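Local coordinates for nitroreductase-like family protein (Bacillus cereus, PDB 2I7H) that binds flavin mononucleotide as a two-subunit flavoprotein of the nitroreductase family, with helices packed around an antiparallel beta sheet, at residues Glu50-Lys55 / Cys117-Asn122; Leu37-Trp42 / Gln124-Glu129; Gly139-Asn142 / Leu146-Glu149. All blocks are in the same frame, centred on the assembly; numbering follows the deposited sequence.

Contact 1 of 3, residues Glu50-Lys55 / Cys117-Asn122; sequences EPWNCK and CAFMQN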
loop_
_atom_site.group_PDB
_atom_site.type_symbol
_atom_site.label_atom_id
_atom_site.label_comp_id
_atom_site.label_asym_id
_atom_site.label_seq_id
_atom_site.Cartn_x
_atom_site.Cartn_y
_atom_site.Cartn_z
ATOM N N GLU A 50 -6.750 -0.616 -12.344
ATOM C CA GLU A 50 -7.554 0.015 -11.288
ATOM C C GLU A 50 -8.396 -1.026 -10.514
ATOM O O GLU A 50 -9.619 -0.964 -10.534
ATOM C CB GLU A 50 -8.451 1.133 -11.871
ATOM C CG GLU A 50 -7.690 2.320 -12.429
ATOM C CD GLU A 50 -8.624 3.399 -12.993
ATOM O OE1 GLU A 50 -9.240 3.196 -14.069
ATOM O OE2 GLU A 50 -8.757 4.446 -12.334
ATOM N N PRO A 51 -7.734 -1.981 -9.842
ATOM C CA PRO A 51 -8.434 -3.165 -9.344
ATOM C C PRO A 51 -9.438 -2.909 -8.211
ATOM O O PRO A 51 -10.231 -3.796 -7.871
ATOM C CB PRO A 51 -7.274 -4.038 -8.829
ATOM C CG PRO A 51 -6.231 -3.058 -8.427
ATOM C CD PRO A 51 -6.291 -2.038 -9.506
ATOM N N TRP A 52 -9.395 -1.727 -7.624
ATOM C CA TRP A 52 -10.127 -1.476 -6.377
ATOM C C TRP A 52 -11.631 -1.258 -6.636
ATOM O O TRP A 52 -12.015 -0.688 -7.657
ATOM C CB TRP A 52 -9.515 -0.272 -5.647
ATOM C CG TRP A 52 -9.200 0.854 -6.584
ATOM C CD1 TRP A 52 -10.114 1.718 -7.195
ATOM C CD2 TRP A 52 -7.901 1.240 -7.082
ATOM N NE1 TRP A 52 -9.458 2.602 -7.996
ATOM C CE2 TRP A 52 -8.106 2.338 -7.969
ATOM C CE3 TRP A 52 -6.602 0.772 -6.872
ATOM C CZ2 TRP A 52 -7.054 2.973 -8.638
ATOM C CZ3 TRP A 52 -5.532 1.410 -7.546
ATOM C CH2 TRP A 52 -5.781 2.500 -8.423
ATOM N N ASN A 53 -12.458 -1.717 -5.697
ATOM C CA ASN A 53 -13.909 -1.489 -5.704
ATOM C C ASN A 53 -14.302 -1.305 -4.263
ATOM O O ASN A 53 -13.577 -1.730 -3.386
ATOM C CB ASN A 53 -14.670 -2.720 -6.209
ATOM C CG ASN A 53 -14.357 -3.063 -7.629
ATOM O OD1 ASN A 53 -15.110 -2.720 -8.524
ATOM N ND2 ASN A 53 -13.260 -3.760 -7.851
ATOM N N CYS A 54 -15.458 -0.683 -4.021
ATOM C CA CYS A 54 -15.888 -0.343 -2.658
ATOM C C CYS A 54 -17.364 -0.570 -2.400
ATOM O O CYS A 54 -18.187 -0.444 -3.316
ATOM C CB CYS A 54 -15.561 1.122 -2.354
ATOM S SG CYS A 54 -13.789 1.512 -2.461
ATOM N N LYS A 55 -17.699 -0.908 -1.151
ATOM C CA LYS A 55 -19.068 -0.742 -0.646
ATOM C C LYS A 55 -18.969 0.216 0.531
ATOM O O LYS A 55 -18.147 0.016 1.430
ATOM C CB LYS A 55 -19.699 -2.069 -0.223
ATOM C CG LYS A 55 -19.231 -3.248 -1.034
ATOM C CD LYS A 55 -20.285 -4.275 -1.280
ATOM C CE LYS A 55 -20.867 -4.031 -2.655
ATOM N NZ LYS A 55 -21.451 -5.228 -3.257
ATOM N N CYS A 117 -3.884 -2.080 -1.854
ATOM C CA CYS A 117 -3.283 -1.599 -0.613
ATOM C C CYS A 117 -2.731 -0.173 -0.672
ATOM O O CYS A 117 -2.851 0.556 0.310
ATOM C CB CYS A 117 -2.202 -2.553 -0.139
ATOM S SG CYS A 117 -2.847 -4.177 0.211
ATOM N N ALA A 118 -2.145 0.212 -1.814
ATOM C CA ALA A 118 -1.653 1.559 -2.048
ATOM C C ALA A 118 -2.824 2.577 -2.032
ATOM O O ALA A 118 -2.696 3.645 -1.448
ATOM C CB ALA A 118 -0.798 1.657 -3.426
ATOM N N PHE A 119 -3.933 2.234 -2.695
ATOM C CA PHE A 119 -5.187 3.003 -2.673
ATOM C C PHE A 119 -5.704 3.209 -1.249
ATOM O O PHE A 119 -6.073 4.327 -0.881
ATOM C CB PHE A 119 -6.211 2.294 -3.582
ATOM C CG PHE A 119 -7.637 2.742 -3.418
ATOM C CD1 PHE A 119 -8.111 3.871 -4.077
ATOM C CD2 PHE A 119 -8.535 1.961 -2.690
ATOM C CE1 PHE A 119 -9.395 4.245 -3.938
ATOM C CE2 PHE A 119 -9.817 2.329 -2.539
ATOM C CZ PHE A 119 -10.274 3.481 -3.151
HETATM N N MSE A 120 -5.673 2.157 -0.426
HETATM C CA MSE A 120 -6.183 2.241 0.952
HETATM C C MSE A 120 -5.311 3.084 1.847
HETATM O O MSE A 120 -5.822 3.846 2.666
HETATM C CB MSE A 120 -6.391 0.852 1.582
HETATM C CG MSE A 120 -7.537 0.090 0.952
HETATM SE SE MSE A 120 -7.818 -1.739 1.613
HETATM C CE MSE A 120 -8.554 -1.337 3.333
ATOM N N GLN A 121 -4.002 2.927 1.692
ATOM C CA GLN A 121 -3.049 3.744 2.396
ATOM C C GLN A 121 -3.154 5.224 1.989
ATOM O O GLN A 121 -3.164 6.089 2.856
ATOM C CB GLN A 121 -1.622 3.221 2.211
ATOM C CG GLN A 121 -0.548 4.148 2.793
ATOM C CD GLN A 121 -0.584 4.295 4.300
ATOM O OE1 GLN A 121 0.280 4.968 4.881
ATOM N NE2 GLN A 121 -1.573 3.698 4.945
ATOM N N ASN A 122 -3.263 5.489 0.679
ATOM C CA ASN A 122 -3.560 6.834 0.186
ATOM C C ASN A 122 -4.764 7.399 0.905
ATOM O O ASN A 122 -4.735 8.521 1.388
ATOM C CB ASN A 122 -3.935 6.798 -1.289
ATOM C CG ASN A 122 -2.754 6.781 -2.214
ATOM O OD1 ASN A 122 -1.604 7.005 -1.833
ATOM N ND2 ASN A 122 -3.048 6.526 -3.475
#
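Trp-52 and Phe-119 carry most of this buried contact by stacking face to face: the five-membered ring of the indole and the phenyl ring have their centroids 4.3 Å apart, with planes only 10° from parallel. Beside the stack, the six-membered part of the indole packs on the methylene, Trp-52 CE3 lying 3.6 Å from Phe-119 CB. Phe-119 reaches out from helix 106-129 with CG opposite its backbone N (chi1 166°), which brings one ring face under the indole. On the indole's other face lie Glu-50 CA and Pro-51 CD, the latter 3.8 Å above the plane, so the ring is held between its own chain and the helix. A wide, flat tryptophan suits this slot because it can be covered on both sides at once.

A CH-pi contact adds to the stack: Trp-52 CB sits 4.2 Å from the centroid of the Phe-119 ring, over the same face as the indole.

The sulfur-aromatic contact is of another kind. In the conformer described, Cys-54 SG approaches the rim of the phenyl ring near its plane, 4.1 Å from Phe-119 CE2. Cysteine is small and apolar enough to fit between the sheet and this edge.

Polar groups bond to other parts of the fold. Glu-50 N is hydrogen-bonded to Asn-45 OD1, Asn-45 being one of the residues around the flavin mononucleotide, and Lys-55 forms a salt bridge with Glu-185 of the second subunit. The whole is an aromatic cluster between helix 106-129 and the start of strand 53-58, outermost in its own chain but continued by a parallel strand of the second subunit, in the alpha/beta fold of the nitroreductase family.

Contact 2 of 3, residues Leu37-Trp42 / Gln124-Glu129; sequences LNDATW and QLLAWE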
loop_
_atom_site.group_PDB
_atom_site.type_symbol
_atom_site.label_atom_id
_atom_site.label_comp_id
_atom_site.label_asym_id
_atom_site.label_seq_id
_atom_site.Cartn_x
_atom_site.Cartn_y
_atom_site.Cartn_z
ATOM N N LEU A 37 -11.858 9.262 -1.605
ATOM C CA LEU A 37 -11.659 8.037 -2.364
ATOM C C LEU A 37 -11.208 8.348 -3.784
ATOM O O LEU A 37 -10.388 7.627 -4.328
ATOM C CB LEU A 37 -12.921 7.188 -2.424
ATOM C CG LEU A 37 -13.405 6.454 -1.176
ATOM C CD1 LEU A 37 -14.958 6.177 -1.250
ATOM C CD2 LEU A 37 -12.603 5.198 -0.922
ATOM N N ASN A 38 -11.749 9.421 -4.369
ATOM C CA ASN A 38 -11.353 9.834 -5.710
ATOM C C ASN A 38 -9.891 10.281 -5.768
ATOM O O ASN A 38 -9.153 9.888 -6.683
ATOM C CB ASN A 38 -12.303 10.885 -6.290
ATOM C CG ASN A 38 -13.372 10.272 -7.149
ATOM O OD1 ASN A 38 -13.099 9.305 -7.871
ATOM N ND2 ASN A 38 -14.609 10.820 -7.088
ATOM N N ASP A 39 -9.466 11.059 -4.771
ATOM C CA ASP A 39 -8.057 11.377 -4.622
ATOM C C ASP A 39 -7.181 10.133 -4.446
ATOM O O ASP A 39 -6.071 10.069 -5.000
ATOM C CB ASP A 39 -7.836 12.354 -3.467
ATOM C CG ASP A 39 -8.397 13.725 -3.747
ATOM O OD1 ASP A 39 -8.738 14.040 -4.920
ATOM O OD2 ASP A 39 -8.524 14.492 -2.768
ATOM N N ALA A 40 -7.686 9.146 -3.691
ATOM C CA ALA A 40 -6.937 7.910 -3.416
ATOM C C ALA A 40 -6.707 7.099 -4.681
ATOM O O ALA A 40 -5.748 6.320 -4.739
ATOM C CB ALA A 40 -7.630 7.026 -2.313
ATOM N N THR A 41 -7.573 7.277 -5.693
ATOM C CA THR A 41 -7.464 6.476 -6.923
ATOM C C THR A 41 -6.159 6.729 -7.674
ATOM O O THR A 41 -5.797 5.971 -8.550
ATOM C CB THR A 41 -8.693 6.589 -7.890
ATOM O OG1 THR A 41 -8.845 7.934 -8.313
ATOM C CG2 THR A 41 -9.994 6.107 -7.224
ATOM N N TRP A 42 -5.426 7.761 -7.298
ATOM C CA TRP A 42 -4.143 8.036 -7.924
ATOM C C TRP A 42 -3.061 7.140 -7.338
ATOM O O TRP A 42 -1.920 7.501 -7.254
ATOM C CB TRP A 42 -3.806 9.539 -7.826
ATOM C CG TRP A 42 -4.677 10.303 -8.718
ATOM C CD1 TRP A 42 -5.861 10.869 -8.400
ATOM C CD2 TRP A 42 -4.482 10.523 -10.133
ATOM N NE1 TRP A 42 -6.419 11.459 -9.524
ATOM C CE2 TRP A 42 -5.595 11.249 -10.598
ATOM C CE3 TRP A 42 -3.472 10.177 -11.037
ATOM C CZ2 TRP A 42 -5.729 11.654 -11.939
ATOM C CZ3 TRP A 42 -3.592 10.576 -12.357
ATOM C CH2 TRP A 42 -4.728 11.294 -12.807
ATOM N N GLN A 124 -6.142 6.567 3.706
ATOM C CA GLN A 124 -5.919 6.765 5.141
ATOM C C GLN A 124 -5.176 8.076 5.398
ATOM O O GLN A 124 -5.510 8.799 6.334
ATOM C CB GLN A 124 -5.167 5.584 5.734
ATOM C CG GLN A 124 -5.983 4.280 5.917
ATOM C CD GLN A 124 -5.211 3.319 6.862
ATOM O OE1 GLN A 124 -4.007 3.142 6.709
ATOM N NE2 GLN A 124 -5.882 2.761 7.848
ATOM N N LEU A 125 -4.217 8.388 4.521
ATOM C CA LEU A 125 -3.441 9.626 4.569
ATOM C C LEU A 125 -4.292 10.854 4.256
ATOM O O LEU A 125 -4.320 11.817 5.008
ATOM C CB LEU A 125 -2.240 9.533 3.602
ATOM C CG LEU A 125 -1.184 8.508 3.986
ATOM C CD1 LEU A 125 -0.039 8.433 2.944
ATOM C CD2 LEU A 125 -0.675 8.792 5.397
ATOM N N LEU A 126 -4.998 10.788 3.139
ATOM C CA LEU A 126 -5.999 11.776 2.757
ATOM C C LEU A 126 -7.021 12.076 3.852
ATOM O O LEU A 126 -7.336 13.244 4.111
ATOM C CB LEU A 126 -6.695 11.328 1.461
ATOM C CG LEU A 126 -5.777 11.322 0.229
ATOM C CD1 LEU A 126 -6.274 10.428 -0.876
ATOM C CD2 LEU A 126 -5.562 12.734 -0.317
ATOM N N ALA A 127 -7.540 11.025 4.484
ATOM C CA ALA A 127 -8.513 11.183 5.553
ATOM C C ALA A 127 -7.872 11.852 6.772
ATOM O O ALA A 127 -8.437 12.775 7.343
ATOM C CB ALA A 127 -9.188 9.804 5.908
ATOM N N TRP A 128 -6.678 11.407 7.160
ATOM C CA TRP A 128 -5.983 11.996 8.318
ATOM C C TRP A 128 -5.840 13.521 8.178
ATOM O O TRP A 128 -5.975 14.259 9.154
ATOM C CB TRP A 128 -4.592 11.367 8.530
ATOM C CG TRP A 128 -3.998 11.812 9.812
ATOM C CD1 TRP A 128 -3.067 12.814 10.005
ATOM C CD2 TRP A 128 -4.353 11.333 11.118
ATOM N NE1 TRP A 128 -2.817 12.964 11.347
ATOM C CE2 TRP A 128 -3.586 12.070 12.054
ATOM C CE3 TRP A 128 -5.240 10.337 11.586
ATOM C CZ2 TRP A 128 -3.661 11.834 13.445
ATOM C CZ3 TRP A 128 -5.335 10.111 12.964
ATOM C CH2 TRP A 128 -4.522 10.855 13.879
ATOM N N GLU A 129 -5.554 13.962 6.951
ATOM C CA GLU A 129 -5.361 15.377 6.614
ATOM C C GLU A 129 -6.602 16.246 6.902
ATOM O O GLU A 129 -6.475 17.400 7.323
ATOM C CB GLU A 129 -4.857 15.510 5.158
ATOM C CG GLU A 129 -4.904 16.920 4.570
ATOM C CD GLU A 129 -4.229 17.022 3.176
ATOM O OE1 GLU A 129 -4.813 16.578 2.148
ATOM O OE2 GLU A 129 -3.108 17.562 3.112
#
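Asp-39, whose CB meets Leu-126 across the contact, turns its backbone O to the edge of the Trp-42 indole, in the plane of that ring. On the other segment, the indole of Trp-128 takes no part in this junction and meets the ring of Phe-168, their planes at about 25°.

The junction itself is apolar and rests on one branched side chain. With CG anti to its carbonyl carbon (chi1 -67°), Leu-126 directs its fork at a single turn of helix: CD1 is 3.6 Å from Asp-39 CB, while CD2 lies 3.9 Å from that same carbon. CD1 also reaches the backbone, 3.4 Å from Ala-40 N, and the methyl of Ala-40 flanks it. Alanine suits the spot because its short side chain lets the helices come close, and leucine because its fork can grip the turn. Asp-39 lends only its methylene; its OD2 lies 6.5 Å from Glu-129 OE1, and Glu-129 OE2 is hydrogen-bonded to Ile-10 N of the second subunit.

Just beyond, Thr-41 OG1 donates to Asn-38 O over 2.6 Å, tilted 16° from the carbonyl plane, and Thr-41 N shares that acceptor.

Helix 30-40 thus packs through its last turn on helix 106-129, with Leu-37 and Ala-40 on Phe-119. Leu-126 also packs on Ala-11 of the second subunit. Elsewhere on helix 106-129, Leu-125 and Trp-128 meet helix 10-16, and Gln-124 and Ala-127 touch strand 132-137.

Contact 3 of 3, residues Gly139-Asn142 / Leu146-Glu149; sequences GGLN and LFIE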
loop_
_atom_site.group_PDB
_atom_site.type_symbol
_atom_site.label_atom_id
_atom_site.label_comp_id
_atom_site.label_asym_id
_atom_site.label_seq_id
_atom_site.Cartn_x
_atom_site.Cartn_y
_atom_site.Cartn_z
ATOM N N GLY A 139 -8.629 -9.853 9.331
ATOM C CA GLY A 139 -9.045 -10.981 10.153
ATOM C C GLY A 139 -9.926 -11.885 9.350
ATOM O O GLY A 139 -10.307 -11.551 8.218
ATOM N N GLY A 140 -10.277 -13.001 9.970
ATOM C CA GLY A 140 -11.031 -14.065 9.354
ATOM C C GLY A 140 -12.387 -13.736 8.781
ATOM O O GLY A 140 -12.873 -14.460 7.919
ATOM N N LEU A 141 -12.990 -12.646 9.247
ATOM C CA LEU A 141 -14.324 -12.243 8.782
ATOM C C LEU A 141 -14.298 -11.993 7.266
ATOM O O LEU A 141 -15.183 -12.437 6.535
ATOM C CB LEU A 141 -14.806 -11.011 9.560
ATOM C CG LEU A 141 -16.006 -10.256 8.990
ATOM C CD1 LEU A 141 -17.326 -11.060 9.270
ATOM C CD2 LEU A 141 -16.046 -8.812 9.549
ATOM N N ASN A 142 -13.230 -11.339 6.814
ATOM C CA ASN A 142 -13.030 -10.970 5.428
ATOM C C ASN A 142 -12.806 -12.167 4.504
ATOM O O ASN A 142 -12.885 -12.028 3.280
ATOM C CB ASN A 142 -11.854 -9.997 5.322
ATOM C CG ASN A 142 -12.065 -8.706 6.128
ATOM O OD1 ASN A 142 -13.100 -8.534 6.791
ATOM N ND2 ASN A 142 -11.087 -7.776 6.054
ATOM N N LEU A 146 -19.477 -17.006 4.042
ATOM C CA LEU A 146 -20.773 -16.562 4.536
ATOM C C LEU A 146 -20.915 -15.037 4.587
ATOM O O LEU A 146 -21.966 -14.508 4.236
ATOM C CB LEU A 146 -21.092 -17.178 5.910
ATOM C CG LEU A 146 -21.500 -18.659 5.977
ATOM C CD1 LEU A 146 -21.554 -19.145 7.422
ATOM C CD2 LEU A 146 -22.802 -18.953 5.228
ATOM N N PHE A 147 -19.867 -14.346 5.028
ATOM C CA PHE A 147 -19.850 -12.892 5.042
ATOM C C PHE A 147 -19.780 -12.317 3.616
ATOM O O PHE A 147 -20.489 -11.360 3.278
ATOM C CB PHE A 147 -18.692 -12.380 5.923
ATOM C CG PHE A 147 -18.539 -10.891 5.915
ATOM C CD1 PHE A 147 -17.409 -10.299 5.345
ATOM C CD2 PHE A 147 -19.553 -10.068 6.421
ATOM C CE1 PHE A 147 -17.277 -8.921 5.306
ATOM C CE2 PHE A 147 -19.428 -8.692 6.388
ATOM C CZ PHE A 147 -18.276 -8.114 5.822
ATOM N N ILE A 148 -18.931 -12.923 2.789
ATOM C CA ILE A 148 -18.677 -12.463 1.425
ATOM C C ILE A 148 -19.944 -12.500 0.562
ATOM O O ILE A 148 -20.229 -11.550 -0.174
ATOM C CB ILE A 148 -17.535 -13.281 0.768
ATOM C CG1 ILE A 148 -16.225 -13.089 1.550
ATOM C CG2 ILE A 148 -17.352 -12.881 -0.694
ATOM C CD1 ILE A 148 -15.184 -14.250 1.413
ATOM N N GLU A 149 -20.686 -13.605 0.658
ATOM C CA GLU A 149 -21.979 -13.767 -0.013
ATOM C C GLU A 149 -23.011 -12.864 0.669
ATOM O O GLU A 149 -23.792 -12.195 0.008
ATOM C CB GLU A 149 -22.387 -15.260 -0.026
ATOM C CG GLU A 149 -23.840 -15.569 0.210
ATOM C CD GLU A 149 -24.123 -16.268 1.574
ATOM O OE1 GLU A 149 -24.736 -15.627 2.485
ATOM O OE2 GLU A 149 -23.757 -17.470 1.722
#
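Leu-141 and Phe-147 make the heart of this short-range contact, a CH-pi interaction between a methyl and a ring. Leu-141 CD1 stands 3.9 Å from the centroid of the phenyl ring and 24° off its normal, hence over the face. The methyl is displaced toward the inner rim of the ring, with CD1 only 3.6 Å from Phe-147 CG. Leu-141 places CG opposite its backbone N (chi1 166°), and this carries the branched end of the chain toward the ring although its first bond is not aimed there. Leucine suits the place because one methyl can settle on the ring while the side chain also packs on Ser-72 and on Val-69 of helix 62-71.

Two further contacts join a side chain to a backbone carbonyl. Leu-141 O lies 3.3 Å from Phe-147 CD1, and Asn-142 O is 3.7 Å from Ile-148 CD1. Ile-148 is a beta-branched residue whose longer arm extends to the preceding turn, laying its CD1 methyl against the Asn-142 carbonyl.

Hydrogen bonds shape the turn rather than tie the segments together. Asn-142 N donates to Gly-139 O at 3.2 Å, a three-residue spacing in keeping with the 3-10 segment 140-142. Gly-139 has a positive phi (109°), a backbone shape in which a beta carbon would press on the carbonyl before it. The amide of Asn-142 is held by ND2 to Lys-137 O, an apt use of asparagine in a buried position.

Phe-147 closes over Ile-159 and Ile-162 of strand 157-167 as well as helix 62-71. Together these form a small hydrophobic cluster where a 3-10 turn leads into helix 145-150, following the strand whose end, with Lys-137, lines the flavin mononucleotide pocket.

Overall arrangement
Contacts 1 and 2 lie on successive turns of helix 106-129, their centres 10 Å apart, and they meet directly: Asn-122 ND2 is 3.0 Å from Ala-40 O, a probable hydrogen bond, and Phe-119 touches helix 30-40 as well as Trp-52. They thus form one continuous core. Contact 3 stands apart, its centre about 18 Å from that of contact 1 and about 25 Å from that of contact 2, on the opposite side of the chain's centre from contact 2. The side chains of Trp-52 and Asn-142 each lie about 7 Å from a bound flavin mononucleotide, whereas that of Ala-40 is about 12 Å away; by this measure contacts 1 and 3 come nearer to a cofactor.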